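Emp47p (form2) (Saccharomyces cerevisiae, PDB 2A6Z) acts as a cargo receptor with a calcium-independent, lectin-like carbohydrate recognition domain, and is involved in glycoprotein secretion and required for the exit of EMP46 from the endoplasmic reticulum. Local coordinates at residues Q97-P102 / T136-Q141; D106-L111 / N169-Q174. All blocks are in the same frame, centred on the assembly; numbering follows the deposited sequence. Where two conformers were deposited one is given.

Interaction 1: Q97-P102 / T136-Q141; sequences QLYNGP and TKIYDQ
Ile138 reaches out from its short helical turn with a single methyl and meets both Leu98 and Tyr99 on the facing loop. CG1 lies anti to the backbone N (chi1 -165°) and CD1 continues the extended line (chi2 162°), which carries CD1 out toward the facing loop. It comes within 4.2 Å of Leu98 CD1, methyl against methyl, and within 4.3 Å of Tyr99 CE2, arriving at the edge of that ring close to its plane. This is the closely packed, apolar part of the contact, and Leu98 and Ile138 are both buried. The other methyl branch of Ile138 turns back on its own segment: CG2 sits 3.7 Å above the plane of the Tyr139 ring, over its centre, so one residue serves both tyrosines by different branches.

Toward solvent the fit loosens, at Tyr99 and Tyr139, both partly exposed. The two tyrosine side chains cross at about a right angle, and their hydroxyls approach without bonding, Tyr99 OH lying 3.9 Å from Tyr139 OH. The phenol of Tyr139 instead hydrogen-bonds to Asp113 OD2, which ties its ring to the end of strand 108-113.

The loop's shape presents Leu98 and Tyr99 to the helical turn. A type I' turn from Leu98 to Gly101 places Tyr99 at its first corner, and it is closed by two backbone bonds, Leu98 N to Gly101 O (2.9 Å) and Gly101 N to Leu98 O (2.8 Å). Gln97 and Leu98 together face Gly101 as a classic beta bulge. Lectins of this class generally bind sugar near loops over one face of a curved antiparallel sheet, and the fold to which this loop packing belongs is the legume-like (L-type) lectin beta sandwich.

Interaction 2: D106-L111 / N169-Q174; sequences DGLQLL and NLLKVQ
Leu110 and Val173 meet with no flat group of either segment between them, so neither ring faces nor amide edges enter this contact. The aromatic group beside the pair belongs to a third strand: Phe181 of strand 178-183 touches both Leu110 and Val173. The amide of Gln109 is carried on the other face of its strand, where NE2 hydrogen-bonds to Ser83 OG, and that of Gln174 bonds through OE1 to Arg160.

Two aliphatic pairs bridge the gap. Val173 CG2 nestles against both methyls of Leu110, 4.1 Å from CD1 and 4.2 Å from CD2, as the side chains overlap alongside one another, pointing opposite ways. The rotation of Leu110 that sets CG beside the backbone N (chi1 -61°) brings both methyls against that one branch. Two residues earlier on each strand, Leu108 CD2 stands 4.5 Å from Leu171 CD1, a looser methyl-to-methyl approach. The nearest alpha carbons are 9.3 Å apart at Leu110 and Val173 and 10.6 Å apart at Leu108 and Leu171, the separation of facing sheets rather than of neighbouring strands.

Val161 of strand 153-164 touches Leu110 and Leu171, while Phe143 borders Leu108, so the pairs form part of a larger hydrophobic interior of a beta sandwich. Backbone bonding stays within the sheet: Leu108 pairs with Phe86 and Leu110 with Phe84. The chain turns a corner at Gly107 before entering the strand.

With all four touching residues buried and no hydrogen bond across, the two sheets adhere here through dispersion forces and exclusion of water, held by shape rather than directed bonds.

In the fold
From the N terminus, the chain passes through 97-102, part of the loop after strand 81-88, and then through 106-111, which leads into strand 108-113. The helical turn at 136-141 comes back to the first segment, closing interaction 1 over 33 intervening residues. Strand 170-175 later closes interaction 2 over 57. The segments alternate, so the two contacts cross rather than nest. Gln109 and Leu111 meet the loop side, where Tyr99 CE2 lies 3.7 Å from Leu111 CD1, so the 97-102 loop and the 136-141 turn cover one face of the sheet holding strand 108-113, while strand 170-175 of the other sheet covers the opposite face, at Leu108 and Leu110.

Interaction 1: Q97-P102 / T136-Q141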
loop_
_atom_site.group_PDB
_atom_site.type_symbol
_atom_site.label_atom_id
_atom_site.label_comp_id
_atom_site.label_asym_id
_atom_site.label_seq_id
_atom_site.Cartn_x
_atom_site.Cartn_y
_atom_site.Cartn_z
ATOM N N GLN A 97 14.647 -0.877 -1.873
ATOM C CA GLN A 97 15.121 -2.095 -1.275
ATOM C C GLN A 97 14.144 -2.862 -0.426
ATOM O O GLN A 97 14.479 -3.987 0.025
ATOM C CB GLN A 97 16.352 -1.787 -0.402
ATOM C CG GLN A 97 17.538 -1.234 -1.169
ATOM C CD GLN A 97 18.729 -1.004 -0.272
ATOM O OE1 GLN A 97 19.432 -1.979 0.076
ATOM N NE2 GLN A 97 18.916 0.236 0.206
ATOM N N LEU A 98 12.937 -2.346 -0.185
ATOM C CA LEU A 98 11.959 -3.023 0.683
ATOM C C LEU A 98 10.661 -3.182 -0.101
ATOM O O LEU A 98 9.911 -2.230 -0.280
ATOM C CB LEU A 98 11.758 -2.162 1.942
ATOM C CG LEU A 98 10.711 -2.710 2.951
ATOM C CD1 LEU A 98 11.076 -4.130 3.382
ATOM C CD2 LEU A 98 10.633 -1.747 4.111
ATOM N N TYR A 99 10.451 -4.401 -0.657
ATOM C CA TYR A 99 9.294 -4.643 -1.528
ATOM C C TYR A 99 9.205 -3.574 -2.600
ATOM O O TYR A 99 8.110 -3.100 -3.001
ATOM C CB TYR A 99 7.915 -4.735 -0.737
ATOM C CG TYR A 99 8.002 -5.896 0.236
ATOM C CD1 TYR A 99 7.679 -7.179 -0.176
ATOM C CD2 TYR A 99 8.490 -5.739 1.523
ATOM C CE1 TYR A 99 7.782 -8.257 0.677
ATOM C CE2 TYR A 99 8.614 -6.814 2.383
ATOM C CZ TYR A 99 8.261 -8.079 1.932
ATOM O OH TYR A 99 8.405 -9.128 2.837
ATOM N N ASN A 100 10.350 -3.231 -3.201
ATOM C CA ASN A 100 10.439 -2.226 -4.275
ATOM C C ASN A 100 9.999 -0.834 -3.851
ATOM O O ASN A 100 9.660 -0.028 -4.700
ATOM C CB ASN A 100 9.698 -2.731 -5.523
ATOM C CG ASN A 100 10.049 -1.857 -6.751
ATOM O OD1 ASN A 100 11.252 -1.598 -6.994
ATOM N ND2 ASN A 100 9.053 -1.446 -7.489
ATOM N N GLY A 101 10.101 -0.566 -2.559
ATOM C CA GLY A 101 9.913 0.717 -1.947
ATOM C C GLY A 101 11.018 0.992 -0.926
ATOM O O GLY A 101 12.005 0.258 -0.876
ATOM N N PRO A 102 10.898 2.083 -0.184
ATOM C CA PRO A 102 12.043 2.568 0.598
ATOM C C PRO A 102 12.263 1.823 1.897
ATOM O O PRO A 102 11.405 1.768 2.749
ATOM C CB PRO A 102 11.684 4.041 0.843
ATOM C CG PRO A 102 10.152 4.014 0.843
ATOM C CD PRO A 102 9.794 3.048 -0.234
ATOM N N THR A 136 15.173 -8.847 8.338
ATOM C CA THR A 136 15.124 -10.150 8.949
ATOM C C THR A 136 14.256 -10.127 10.213
ATOM O O THR A 136 13.992 -11.208 10.717
ATOM C CB THR A 136 16.516 -10.694 9.330
ATOM O OG1 THR A 136 17.081 -9.883 10.368
ATOM C CG2 THR A 136 17.454 -10.631 8.139
ATOM N N LYS A 137 13.809 -8.988 10.708
ATOM C CA LYS A 137 12.987 -8.870 11.893
ATOM C C LYS A 137 11.583 -8.302 11.613
ATOM O O LYS A 137 10.870 -7.943 12.548
ATOM C CB LYS A 137 13.692 -8.016 12.949
ATOM C CG LYS A 137 15.061 -8.640 13.328
ATOM C CD LYS A 137 15.711 -7.767 14.405
ATOM C CE LYS A 137 17.042 -8.228 14.947
ATOM N NZ LYS A 137 17.186 -9.670 15.163
ATOM N N ILE A 138 11.235 -8.192 10.314
ATOM C CA ILE A 138 10.008 -7.440 10.000
ATOM C C ILE A 138 8.778 -8.012 10.697
ATOM O O ILE A 138 7.955 -7.224 11.163
ATOM C CB ILE A 138 9.864 -7.397 8.470
ATOM C CG1 ILE A 138 8.834 -6.346 8.034
ATOM C CG2 ILE A 138 9.630 -8.761 7.804
ATOM C CD1 ILE A 138 9.006 -5.982 6.553
ATOM N N TYR A 139 8.657 -9.343 10.780
ATOM C CA TYR A 139 7.419 -9.877 11.357
ATOM C C TYR A 139 7.330 -9.620 12.864
ATOM O O TYR A 139 6.258 -9.315 13.402
ATOM C CB TYR A 139 7.265 -11.389 11.030
ATOM C CG TYR A 139 7.332 -11.572 9.512
ATOM C CD1 TYR A 139 6.349 -11.022 8.670
ATOM C CD2 TYR A 139 8.406 -12.245 8.904
ATOM C CE1 TYR A 139 6.408 -11.168 7.298
ATOM C CE2 TYR A 139 8.464 -12.369 7.539
ATOM C CZ TYR A 139 7.473 -11.824 6.742
ATOM O OH TYR A 139 7.582 -11.976 5.380
ATOM N N ASP A 140 8.474 -9.701 13.529
ATOM C CA ASP A 140 8.467 -9.388 14.978
ATOM C C ASP A 140 8.269 -7.908 15.221
ATOM O O ASP A 140 7.767 -7.519 16.317
ATOM C CB ASP A 140 9.766 -9.841 15.581
ATOM C CG ASP A 140 9.632 -10.554 16.867
ATOM O OD1 ASP A 140 10.550 -11.209 17.357
ATOM O OD2 ASP A 140 8.566 -10.263 17.451
ATOM N N GLN A 141 8.628 -7.074 14.245
ATOM C CA GLN A 141 8.592 -5.612 14.417
ATOM C C GLN A 141 7.277 -5.005 13.956
ATOM O O GLN A 141 7.084 -3.813 14.196
ATOM C CB GLN A 141 9.793 -4.946 13.698
ATOM C CG GLN A 141 11.082 -5.399 14.421
ATOM C CD GLN A 141 12.378 -4.729 14.231
ATOM O OE1 GLN A 141 12.466 -4.171 13.150
ATOM N NE2 GLN A 141 13.301 -4.813 15.201
#

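Interaction 2: D106-L111 / N169-Q174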
loop_
_atom_site.group_PDB
_atom_site.type_symbol
_atom_site.label_atom_id
_atom_site.label_comp_id
_atom_site.label_asym_id
_atom_site.label_seq_id
_atom_site.Cartn_x
_atom_site.Cartn_y
_atom_site.Cartn_z
ATOM N N ASP A 106 10.309 7.097 6.422
ATOM C CA ASP A 106 9.851 7.833 7.595
ATOM C C ASP A 106 8.346 7.913 7.556
ATOM O O ASP A 106 7.798 8.770 6.829
ATOM C CB ASP A 106 10.466 9.250 7.517
ATOM C CG ASP A 106 10.082 10.106 8.703
ATOM O OD1 ASP A 106 9.431 9.574 9.641
ATOM O OD2 ASP A 106 10.417 11.313 8.644
ATOM N N GLY A 107 7.645 7.016 8.202
ATOM C CA GLY A 107 6.223 6.959 8.134
ATOM C C GLY A 107 5.735 5.510 8.322
ATOM O O GLY A 107 6.243 4.776 9.175
ATOM N N LEU A 108 4.726 5.146 7.532
ATOM C CA LEU A 108 3.982 3.913 7.638
ATOM C C LEU A 108 4.121 3.056 6.389
ATOM O O LEU A 108 3.948 3.539 5.239
ATOM C CB LEU A 108 2.483 4.261 7.811
ATOM C CG LEU A 108 1.492 3.082 7.845
ATOM C CD1 LEU A 108 1.715 2.236 9.112
ATOM C CD2 LEU A 108 0.077 3.626 7.752
ATOM N N GLN A 109 4.391 1.763 6.605
ATOM C CA GLN A 109 4.306 0.752 5.583
ATOM C C GLN A 109 3.199 -0.239 5.988
ATOM O O GLN A 109 3.202 -0.742 7.114
ATOM C CB GLN A 109 5.645 -0.006 5.489
ATOM C CG GLN A 109 5.644 -1.135 4.467
ATOM C CD GLN A 109 6.718 -2.193 4.712
ATOM O OE1 GLN A 109 7.325 -2.275 5.762
ATOM N NE2 GLN A 109 6.969 -3.001 3.713
ATOM N N LEU A 110 2.308 -0.540 5.051
ATOM C CA LEU A 110 1.336 -1.651 5.249
ATOM C C LEU A 110 1.758 -2.751 4.286
ATOM O O LEU A 110 1.764 -2.531 3.069
ATOM C CB LEU A 110 -0.095 -1.213 4.943
ATOM C CG LEU A 110 -0.609 -0.084 5.811
ATOM C CD1 LEU A 110 -2.016 0.328 5.385
ATOM C CD2 LEU A 110 -0.634 -0.456 7.286
ATOM N N LEU A 111 2.097 -3.904 4.847
ATOM C CA LEU A 111 2.617 -5.018 4.051
ATOM C C LEU A 111 1.587 -6.143 4.000
ATOM O O LEU A 111 1.152 -6.622 5.069
ATOM C CB LEU A 111 3.906 -5.561 4.677
ATOM C CG LEU A 111 4.479 -6.825 4.008
ATOM C CD1 LEU A 111 4.902 -6.564 2.569
ATOM C CD2 LEU A 111 5.678 -7.311 4.831
ATOM N N ASN A 169 -6.157 10.774 17.492
ATOM C CA ASN A 169 -5.139 10.270 16.612
ATOM C C ASN A 169 -5.343 8.754 16.364
ATOM O O ASN A 169 -4.376 8.005 16.423
ATOM C CB ASN A 169 -3.700 10.504 17.138
ATOM C CG ASN A 169 -3.569 11.877 17.708
ATOM O OD1 ASN A 169 -3.774 12.888 16.988
ATOM N ND2 ASN A 169 -3.165 11.924 18.966
ATOM N N LEU A 170 -6.582 8.355 16.096
ATOM C CA LEU A 170 -6.831 6.927 15.834
ATOM C C LEU A 170 -6.398 6.591 14.398
ATOM O O LEU A 170 -6.929 7.141 13.413
ATOM C CB LEU A 170 -8.331 6.647 15.997
ATOM C CG LEU A 170 -8.694 5.141 15.842
ATOM C CD1 LEU A 170 -8.068 4.335 16.963
ATOM C CD2 LEU A 170 -10.196 4.980 15.828
ATOM N N LEU A 171 -5.479 5.647 14.291
ATOM C CA LEU A 171 -5.053 5.042 13.002
ATOM C C LEU A 171 -5.743 3.680 12.936
ATOM O O LEU A 171 -5.533 2.863 13.837
ATOM C CB LEU A 171 -3.549 4.893 12.979
ATOM C CG LEU A 171 -2.984 4.140 11.792
ATOM C CD1 LEU A 171 -3.271 4.890 10.460
ATOM C CD2 LEU A 171 -1.473 3.950 11.957
ATOM N N LYS A 172 -6.525 3.462 11.899
ATOM C CA LYS A 172 -7.269 2.220 11.766
ATOM C C LYS A 172 -7.106 1.716 10.339
ATOM O O LYS A 172 -7.077 2.492 9.382
ATOM C CB LYS A 172 -8.745 2.446 12.104
ATOM C CG LYS A 172 -9.621 1.203 11.977
ATOM C CD LYS A 172 -10.943 1.383 12.652
ATOM C CE LYS A 172 -11.807 2.310 11.922
ATOM N NZ LYS A 172 -13.094 2.329 12.677
ATOM N N VAL A 173 -7.003 0.390 10.238
ATOM C CA VAL A 173 -7.031 -0.281 8.957
ATOM C C VAL A 173 -8.196 -1.293 8.978
ATOM O O VAL A 173 -8.291 -2.083 9.909
ATOM C CB VAL A 173 -5.701 -0.984 8.661
ATOM C CG1 VAL A 173 -5.790 -1.809 7.385
ATOM C CG2 VAL A 173 -4.583 0.052 8.587
ATOM N N GLN A 174 -9.022 -1.218 7.940
ATOM C CA GLN A 174 -10.092 -2.187 7.687
ATOM C C GLN A 174 -9.777 -2.932 6.404
ATOM O O GLN A 174 -9.159 -2.383 5.487
ATOM C CB GLN A 174 -11.425 -1.457 7.531
ATOM C CG GLN A 174 -11.891 -0.774 8.842
ATOM C CD GLN A 174 -12.922 0.308 8.512
ATOM O OE1 GLN A 174 -12.540 1.372 8.054
ATOM N NE2 GLN A 174 -14.175 0.035 8.681
#